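Side-chain contacts in integron cassette protein (Vibrio cholerae, PDB 3G1J), which is of unknown function but is encoded by a mobile gene cassette of an integron and belongs to a DUF3601 family placed in the SH3 clan: residues Gly12-Gly17 with Leu54-Asp59; Leu69-Glu74 with Ile79-Asp84. One frame throughout, in Å; residues are numbered along the deposited sequence.

Contact 1: Gly12-Gly17 with Leu54-Asp59; sequences GVLKAG and LSLFFD
The phenyl ring of Phe58 is the one flat group in the meeting of Gly12-Gly17 with Leu54-Asp59, and Leu14 approaches it obliquely, neither squarely over a face nor squarely at an edge. The far corner of the ring does the touching: Phe58 CZ lies 3.8 Å from Leu14 CD1 and 4.0 Å from Leu14 CD2, both methyls of the fork bearing on this one ring atom from the same side. Other rings meet Phe58 as well, Phe87 nearly parallel to it and Phe42 steeply inclined.

Beside the ring, Leu14 has a second partner in Leu56, two residues back along strand 53-60 and therefore on the same side of it as Phe58. Here single methyls touch end to end, Leu14 CD1 to Leu56 CD1 at 3.8 Å, and the two side chains cross at about a right angle. Leu14 CD1 is thus shared between an aliphatic and an aromatic neighbour. The first torsion of Leu14 (chi1 -60°) sets CG opposite the carbonyl carbon, and the extended second torsion (chi2 174°) carries CD1 onward to the strand. Such reach is needed, because the nearest CA atoms, those of Leu14 and Leu56, are 9.0 Å apart.

Leucine suits the place by its length and branching, and phenylalanine by spanning the gap from its strand with a rigid, wholly apolar ring. The neighbouring Lys15 is exposed instead, in a salt bridge with Glu10. The strongly curved five-stranded sheet is consistent with an SH3-like barrel, and the hairpin of strands 10-11 and 14-15 sends Leu14 into its core. No hydrogen bond joins the two segments and all three touching residues are buried, so hydrophobic packing alone holds them together here.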
ATOM      1  N   GLY A  12      -2.802   6.211  -7.330  1.00 26.18           N
ATOM      2  CA  GLY A  12      -3.046   5.353  -8.472  1.00 27.79           C
ATOM      3  C   GLY A  12      -4.397   4.691  -8.318  1.00 29.17           C
ATOM      4  O   GLY A  12      -5.395   5.366  -8.050  1.00 31.67           O
ATOM      5  N   VAL A  13      -4.423   3.370  -8.466  1.00 22.09           N
ATOM      6  CA  VAL A  13      -5.651   2.588  -8.393  1.00 27.14           C
ATOM      7  C   VAL A  13      -6.255   2.526  -6.994  1.00 25.50           C
ATOM      8  O   VAL A  13      -7.423   2.201  -6.844  1.00 25.58           O
ATOM      9  CB  VAL A  13      -5.443   1.144  -8.918  1.00 28.72           C
ATOM     10  CG1 VAL A  13      -4.690   0.290  -7.897  1.00 28.00           C
ATOM     11  CG2 VAL A  13      -6.775   0.508  -9.258  1.00 34.93           C
ATOM     12  N   LEU A  14      -5.469   2.872  -5.975  1.00 22.73           N
ATOM     13  CA  LEU A  14      -5.937   2.798  -4.599  1.00 22.00           C
ATOM     14  C   LEU A  14      -6.734   4.044  -4.204  1.00 21.14           C
ATOM     15  O   LEU A  14      -6.236   5.158  -4.281  1.00 23.95           O
ATOM     16  CB  LEU A  14      -4.753   2.604  -3.629  1.00 21.52           C
ATOM     17  CG  LEU A  14      -3.929   1.327  -3.851  1.00 27.13           C
ATOM     18  CD1 LEU A  14      -2.698   1.325  -2.936  1.00 22.03           C
ATOM     19  CD2 LEU A  14      -4.762   0.063  -3.645  1.00 27.03           C
ATOM     20  N   LYS A  15      -7.978   3.828  -3.796  1.00 21.91           N
ATOM     21  CA  LYS A  15      -8.873   4.900  -3.381  1.00 24.11           C
ATOM     22  C   LYS A  15      -9.339   4.645  -1.945  1.00 19.80           C
ATOM     23  O   LYS A  15      -9.825   3.562  -1.625  1.00 22.83           O
ATOM     24  CB  LYS A  15     -10.092   4.930  -4.311  1.00 27.08           C
ATOM     25  CG  LYS A  15     -10.973   6.161  -4.160  1.00 47.86           C
ATOM     26  CD  LYS A  15     -12.278   6.002  -4.937  1.00 63.22           C
ATOM     27  CE  LYS A  15     -13.000   7.334  -5.119  1.00 69.76           C
ATOM     28  NZ  LYS A  15     -12.406   8.141  -6.224  1.00 73.73           N
ATOM     29  N   ALA A  16      -9.204   5.643  -1.079  1.00 22.83           N
ATOM     30  CA  ALA A  16      -9.578   5.474   0.324  1.00 22.54           C
ATOM     31  C   ALA A  16     -11.025   5.025   0.503  1.00 23.96           C
ATOM     32  O   ALA A  16     -11.946   5.575  -0.113  1.00 26.19           O
ATOM     33  CB  ALA A  16      -9.313   6.751   1.098  1.00 26.19           C
ATOM     34  N   GLY A  17     -11.222   4.022   1.352  1.00 25.54           N
ATOM     35  CA  GLY A  17     -12.546   3.498   1.620  1.00 24.98           C
ATOM     36  C   GLY A  17     -12.923   2.294   0.779  1.00 29.70           C
ATOM     37  O   GLY A  17     -13.897   1.602   1.078  1.00 31.41           O
ATOM     38  N   LEU A  54       7.287   5.576   0.351  1.00 23.07           N
ATOM     39  CA  LEU A  54       5.841   5.558   0.176  1.00 22.64           C
ATOM     40  C   LEU A  54       5.160   4.685   1.231  1.00 24.38           C
ATOM     41  O   LEU A  54       5.451   3.498   1.359  1.00 24.33           O
ATOM     42  CB  LEU A  54       5.483   5.053  -1.231  1.00 21.65           C
ATOM     43  CG  LEU A  54       3.994   4.943  -1.576  1.00 21.27           C
ATOM     44  CD1 LEU A  54       3.319   6.315  -1.563  1.00 25.14           C
ATOM     45  CD2 LEU A  54       3.793   4.249  -2.924  1.00 22.38           C
ATOM     46  N   SER A  55       4.237   5.268   1.982  1.00 22.69           N
ATOM     47  CA  SER A  55       3.459   4.484   2.925  1.00 20.60           C
ATOM     48  C   SER A  55       2.050   4.294   2.393  1.00 16.87           C
ATOM     49  O   SER A  55       1.367   5.268   2.073  1.00 23.02           O
ATOM     50  CB  SER A  55       3.407   5.188   4.280  1.00 23.05           C
ATOM     51  OG  SER A  55       4.675   5.120   4.898  1.00 29.09           O
ATOM     52  N   LEU A  56       1.614   3.043   2.318  1.00 21.30           N
ATOM     53  CA  LEU A  56       0.239   2.747   1.954  1.00 22.16           C
ATOM     54  C   LEU A  56      -0.461   2.180   3.184  1.00 24.49           C
ATOM     55  O   LEU A  56      -0.121   1.098   3.646  1.00 22.89           O
ATOM     56  CB  LEU A  56       0.193   1.740   0.802  1.00 21.53           C
ATOM     57  CG  LEU A  56       0.944   2.078  -0.490  1.00 18.22           C
ATOM     58  CD1 LEU A  56       0.806   0.935  -1.516  1.00 14.65           C
ATOM     59  CD2 LEU A  56       0.504   3.425  -1.076  1.00 20.24           C
ATOM     60  N   PHE A  57      -1.423   2.922   3.730  1.00 20.33           N
ATOM     61  CA  PHE A  57      -2.132   2.477   4.924  1.00 22.35           C
ATOM     62  C   PHE A  57      -3.417   1.726   4.584  1.00 23.74           C
ATOM     63  O   PHE A  57      -4.224   2.172   3.769  1.00 21.58           O
ATOM     64  CB  PHE A  57      -2.455   3.661   5.837  1.00 19.95           C
ATOM     65  CG  PHE A  57      -1.243   4.326   6.414  1.00 22.24           C
ATOM     66  CD1 PHE A  57      -0.630   5.371   5.743  1.00 21.11           C
ATOM     67  CD2 PHE A  57      -0.715   3.902   7.625  1.00 24.07           C
ATOM     68  CE1 PHE A  57       0.490   5.995   6.274  1.00 20.69           C
ATOM     69  CE2 PHE A  57       0.404   4.519   8.173  1.00 21.92           C
ATOM     70  CZ  PHE A  57       1.009   5.562   7.497  1.00 22.07           C
ATOM     71  N   PHE A  58      -3.603   0.581   5.227  1.00 24.25           N
ATOM     72  CA  PHE A  58      -4.750  -0.263   4.959  1.00 18.71           C
ATOM     73  C   PHE A  58      -5.352  -0.701   6.283  1.00 23.44           C
ATOM     74  O   PHE A  58      -4.658  -0.775   7.294  1.00 28.90           O
ATOM     75  CB  PHE A  58      -4.340  -1.532   4.194  1.00 22.67           C
ATOM     76  CG  PHE A  58      -4.058  -1.320   2.720  1.00 19.46           C
ATOM     77  CD1 PHE A  58      -2.787  -0.966   2.289  1.00 21.80           C
ATOM     78  CD2 PHE A  58      -5.050  -1.531   1.765  1.00 22.69           C
ATOM     79  CE1 PHE A  58      -2.512  -0.774   0.934  1.00 27.50           C
ATOM     80  CE2 PHE A  58      -4.778  -1.348   0.404  1.00 20.64           C
ATOM     81  CZ  PHE A  58      -3.502  -0.974  -0.007  1.00 24.63           C
ATOM     82  N   ASP A  59      -6.642  -1.004   6.270  1.00 26.98           N
ATOM     83  CA  ASP A  59      -7.242  -1.745   7.373  1.00 26.73           C
ATOM     84  C   ASP A  59      -7.302  -3.219   6.995  1.00 29.03           C
ATOM     85  O   ASP A  59      -7.739  -3.559   5.899  1.00 26.56           O
ATOM     86  CB  ASP A  59      -8.651  -1.235   7.679  1.00 24.30           C
ATOM     87  CG  ASP A  59      -9.336  -2.037   8.768  1.00 33.27           C
ATOM     88  OD1 ASP A  59      -9.297  -1.604   9.941  1.00 39.74           O
ATOM     89  OD2 ASP A  59      -9.915  -3.102   8.460  1.00 33.84           O
TER

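Contact 2: Leu69-Glu74 with Ile79-Asp84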
ATOM      1  N   LEU A  69       6.940   1.151   1.154  1.00 23.13           N
ATOM      2  CA  LEU A  69       7.615   0.817  -0.091  1.00 25.34           C
ATOM      3  C   LEU A  69       8.670   1.877  -0.412  1.00 26.94           C
ATOM      4  O   LEU A  69       8.367   3.065  -0.466  1.00 24.27           O
ATOM      5  CB  LEU A  69       6.595   0.718  -1.228  1.00 19.39           C
ATOM      6  CG  LEU A  69       5.451  -0.290  -1.078  1.00 20.76           C
ATOM      7  CD1 LEU A  69       4.404  -0.077  -2.197  1.00 20.68           C
ATOM      8  CD2 LEU A  69       5.951  -1.720  -1.092  1.00 18.93           C
ATOM      9  N   CYS A  70       9.916   1.458  -0.624  1.00 27.43           N
ATOM     10  CA  CYS A  70      10.933   2.392  -1.097  1.00 28.81           C
ATOM     11  C   CYS A  70      10.860   2.445  -2.615  1.00 27.33           C
ATOM     12  O   CYS A  70      11.146   1.449  -3.291  1.00 27.95           O
ATOM     13  CB  CYS A  70      12.326   1.945  -0.667  1.00 30.43           C
ATOM     14  SG  CYS A  70      13.651   2.997  -1.346  1.00 36.69           S
ATOM     15  N   VAL A  71      10.465   3.595  -3.152  1.00 26.38           N
ATOM     16  CA  VAL A  71      10.189   3.709  -4.582  1.00 27.43           C
ATOM     17  C   VAL A  71      11.467   3.968  -5.377  1.00 34.69           C
ATOM     18  O   VAL A  71      11.707   5.065  -5.892  1.00 31.73           O
ATOM     19  CB  VAL A  71       9.130   4.785  -4.885  1.00 26.82           C
ATOM     20  CG1 VAL A  71       8.687   4.697  -6.335  1.00 26.03           C
ATOM     21  CG2 VAL A  71       7.938   4.617  -3.963  1.00 27.57           C
ATOM     22  N   ARG A  72      12.290   2.933  -5.444  1.00 31.92           N
ATOM     23  CA  ARG A  72      13.514   2.957  -6.216  1.00 34.71           C
ATOM     24  C   ARG A  72      13.608   1.627  -6.942  1.00 33.90           C
ATOM     25  O   ARG A  72      13.072   0.625  -6.465  1.00 29.48           O
ATOM     26  CB  ARG A  72      14.726   3.174  -5.308  1.00 36.27           C
ATOM     27  CG  ARG A  72      14.811   4.586  -4.743  1.00 39.86           C
ATOM     28  CD  ARG A  72      16.094   4.788  -3.959  1.00 52.22           C
ATOM     29  NE  ARG A  72      17.277   4.494  -4.766  1.00 60.58           N
ATOM     30  CZ  ARG A  72      17.858   5.361  -5.591  1.00 63.13           C
ATOM     31  NH1 ARG A  72      17.369   6.590  -5.724  1.00 64.16           N
ATOM     32  NH2 ARG A  72      18.929   4.999  -6.287  1.00 55.58           N
ATOM     33  N   PRO A  73      14.292   1.615  -8.094  1.00 33.32           N
ATOM     34  CA  PRO A  73      14.311   0.434  -8.968  1.00 37.69           C
ATOM     35  C   PRO A  73      14.792  -0.814  -8.251  1.00 33.66           C
ATOM     36  O   PRO A  73      14.264  -1.909  -8.484  1.00 34.57           O
ATOM     37  CB  PRO A  73      15.323   0.810 -10.059  1.00 43.56           C
ATOM     38  CG  PRO A  73      15.507   2.278  -9.970  1.00 44.93           C
ATOM     39  CD  PRO A  73      15.218   2.667  -8.548  1.00 43.27           C
ATOM     40  N   GLU A  74      15.789  -0.649  -7.391  1.00 31.10           N
ATOM     41  CA  GLU A  74      16.426  -1.788  -6.742  1.00 34.78           C
ATOM     42  C   GLU A  74      15.634  -2.276  -5.536  1.00 31.73           C
ATOM     43  O   GLU A  74      15.923  -3.337  -4.983  1.00 32.96           O
ATOM     44  CB  GLU A  74      17.868  -1.452  -6.345  1.00 37.30           C
ATOM     45  CG  GLU A  74      17.996  -0.419  -5.243  1.00 36.14           C
ATOM     46  CD  GLU A  74      17.870   1.010  -5.746  1.00 38.33           C
ATOM     47  OE1 GLU A  74      17.283   1.230  -6.828  1.00 36.57           O
ATOM     48  OE2 GLU A  74      18.347   1.922  -5.045  1.00 41.69           O
ATOM     49  N   ILE A  79       6.541  -2.380  -7.273  1.00 20.64           N
ATOM     50  CA  ILE A  79       5.210  -2.481  -6.689  1.00 23.98           C
ATOM     51  C   ILE A  79       4.466  -1.159  -6.791  1.00 20.52           C
ATOM     52  O   ILE A  79       3.327  -1.109  -7.257  1.00 22.96           O
ATOM     53  CB  ILE A  79       5.269  -2.951  -5.218  1.00 21.26           C
ATOM     54  CG1 ILE A  79       5.787  -4.390  -5.154  1.00 29.95           C
ATOM     55  CG2 ILE A  79       3.896  -2.870  -4.572  1.00 21.37           C
ATOM     56  CD1 ILE A  79       6.454  -4.727  -3.841  1.00 28.31           C
ATOM     57  N   ALA A  80       5.127  -0.091  -6.358  1.00 23.71           N
ATOM     58  CA  ALA A  80       4.540   1.246  -6.344  1.00 26.24           C
ATOM     59  C   ALA A  80       4.111   1.713  -7.741  1.00 26.95           C
ATOM     60  O   ALA A  80       3.109   2.419  -7.884  1.00 28.15           O
ATOM     61  CB  ALA A  80       5.537   2.235  -5.727  1.00 22.56           C
ATOM     62  N   HIS A  81       4.867   1.304  -8.760  1.00 29.08           N
ATOM     63  CA  HIS A  81       4.646   1.716 -10.147  1.00 31.49           C
ATOM     64  C   HIS A  81       3.711   0.789 -10.928  1.00 29.48           C
ATOM     65  O   HIS A  81       3.353   1.085 -12.075  1.00 30.56           O
ATOM     66  CB  HIS A  81       5.981   1.770 -10.897  1.00 37.71           C
ATOM     67  CG  HIS A  81       6.678   3.087 -10.791  1.00 43.04           C
ATOM     68  ND1 HIS A  81       7.594   3.521 -11.726  1.00 49.16           N
ATOM     69  CD2 HIS A  81       6.574   4.076  -9.874  1.00 40.87           C
ATOM     70  CE1 HIS A  81       8.036   4.718 -11.378  1.00 52.23           C
ATOM     71  NE2 HIS A  81       7.432   5.076 -10.259  1.00 44.88           N
ATOM     72  N   HIS A  82       3.345  -0.337 -10.326  1.00 28.06           N
ATOM     73  CA  HIS A  82       2.467  -1.307 -10.984  1.00 25.24           C
ATOM     74  C   HIS A  82       1.441  -1.851 -10.004  1.00 25.86           C
ATOM     75  O   HIS A  82       1.282  -3.062  -9.867  1.00 22.77           O
ATOM     76  CB  HIS A  82       3.286  -2.466 -11.557  1.00 25.65           C
ATOM     77  CG  HIS A  82       4.349  -2.033 -12.514  1.00 28.01           C
ATOM     78  ND1 HIS A  82       5.660  -1.839 -12.131  1.00 30.20           N
ATOM     79  CD2 HIS A  82       4.293  -1.739 -13.833  1.00 27.54           C
ATOM     80  CE1 HIS A  82       6.366  -1.450 -13.178  1.00 31.00           C
ATOM     81  NE2 HIS A  82       5.560  -1.374 -14.221  1.00 32.52           N
ATOM     82  N   LEU A  83       0.736  -0.960  -9.317  1.00 23.94           N
ATOM     83  CA  LEU A  83      -0.147  -1.387  -8.238  1.00 20.65           C
ATOM     84  C   LEU A  83      -1.242  -2.364  -8.686  1.00 20.87           C
ATOM     85  O   LEU A  83      -1.690  -3.215  -7.907  1.00 25.69           O
ATOM     86  CB  LEU A  83      -0.763  -0.168  -7.559  1.00 24.93           C
ATOM     87  CG  LEU A  83       0.279   0.575  -6.726  1.00 26.71           C
ATOM     88  CD1 LEU A  83      -0.255   1.929  -6.277  1.00 27.42           C
ATOM     89  CD2 LEU A  83       0.672  -0.276  -5.532  1.00 23.45           C
ATOM     90  N   ASP A  84      -1.659  -2.257  -9.945  1.00 23.00           N
ATOM     91  CA  ASP A  84      -2.676  -3.172 -10.446  1.00 23.96           C
ATOM     92  C   ASP A  84      -2.170  -4.603 -10.672  1.00 21.99           C
ATOM     93  O   ASP A  84      -2.963  -5.503 -10.915  1.00 23.93           O
ATOM     94  CB  ASP A  84      -3.375  -2.623 -11.702  1.00 26.31           C
ATOM     95  CG  ASP A  84      -2.409  -2.101 -12.746  1.00 41.08           C
ATOM     96  OD1 ASP A  84      -1.181  -2.057 -12.501  1.00 46.98           O
ATOM     97  OD2 ASP A  84      -2.896  -1.723 -13.827  1.00 42.73           O
TER
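Apolar packing joins Leu69 and Val71 to Ile79 and Ala80. Leu69 CD1 sits 3.7 Å from Ile79 CG2, and the other arms of the same two residues meet more loosely, Leu69 CD2 to Ile79 CD1 at 4.1 Å. These two side chains cross at about a right angle. Ala80 CB faces the fork of Val71, 3.8 Å from Val71 CG2 and 4.0 Å from Val71 CG1. Alanine fits here because the backbones come close, with the CA atoms of Val71 and Ala80 6.4 Å apart: a lone methyl leaves room for the valine fork, while Leu69 and Ile79 span the wider part of the seam.

The imidazole contact lies at the margin. Val71 CG1 approaches the His81 ring obliquely, 4.1 Å from His81 NE2, having been placed there by a first torsion (chi1 -170°) that sets CG1 opposite the backbone N. Val71 is also the centre of an inverse gamma turn, where the chain leaves strand 63-70.

The side-chain ion pair lies within Leu69-Glu74 and does not cross the contact. Arg72 NE reaches Glu74 OE2 at 2.8 Å, nearly straight (165°), on the syn side but 27° out of the carboxylate plane. Both residues are exposed, as suits their charges.

Helix 77-80 takes the place of the short helix before the last strand in SH3-like barrels. With no hydrogen bond between the segments, dispersion and the burial of Leu69, Ile79, Ala80 and partly exposed Val71 make the contact; at its margin His81 covers part of Val71 while its polar ring atoms can probably still meet water.

Overall arrangement
Contacts 1 and 2 both draw on the five-stranded sheet, through neighbouring strands 53-60 and 63-70, and the centres of the two contacts lie about 14 Å apart. They meet directly: Leu54 O and Leu69 N probably share a hydrogen bond, and Leu56 packs on Leu69 while Leu54 touches Val71 and Ala80, giving one continuous apolar layer. Contact 1 lies deeper, its centre about 5 Å from that of the chain, and is wholly buried and partly aromatic. Contact 2, about 10 Å from the chain centre, grades from buried aliphatic groups to an exposed histidine, with an ion pair beside it within 69-74. One brings a hairpin to the sheet, the other a short helix.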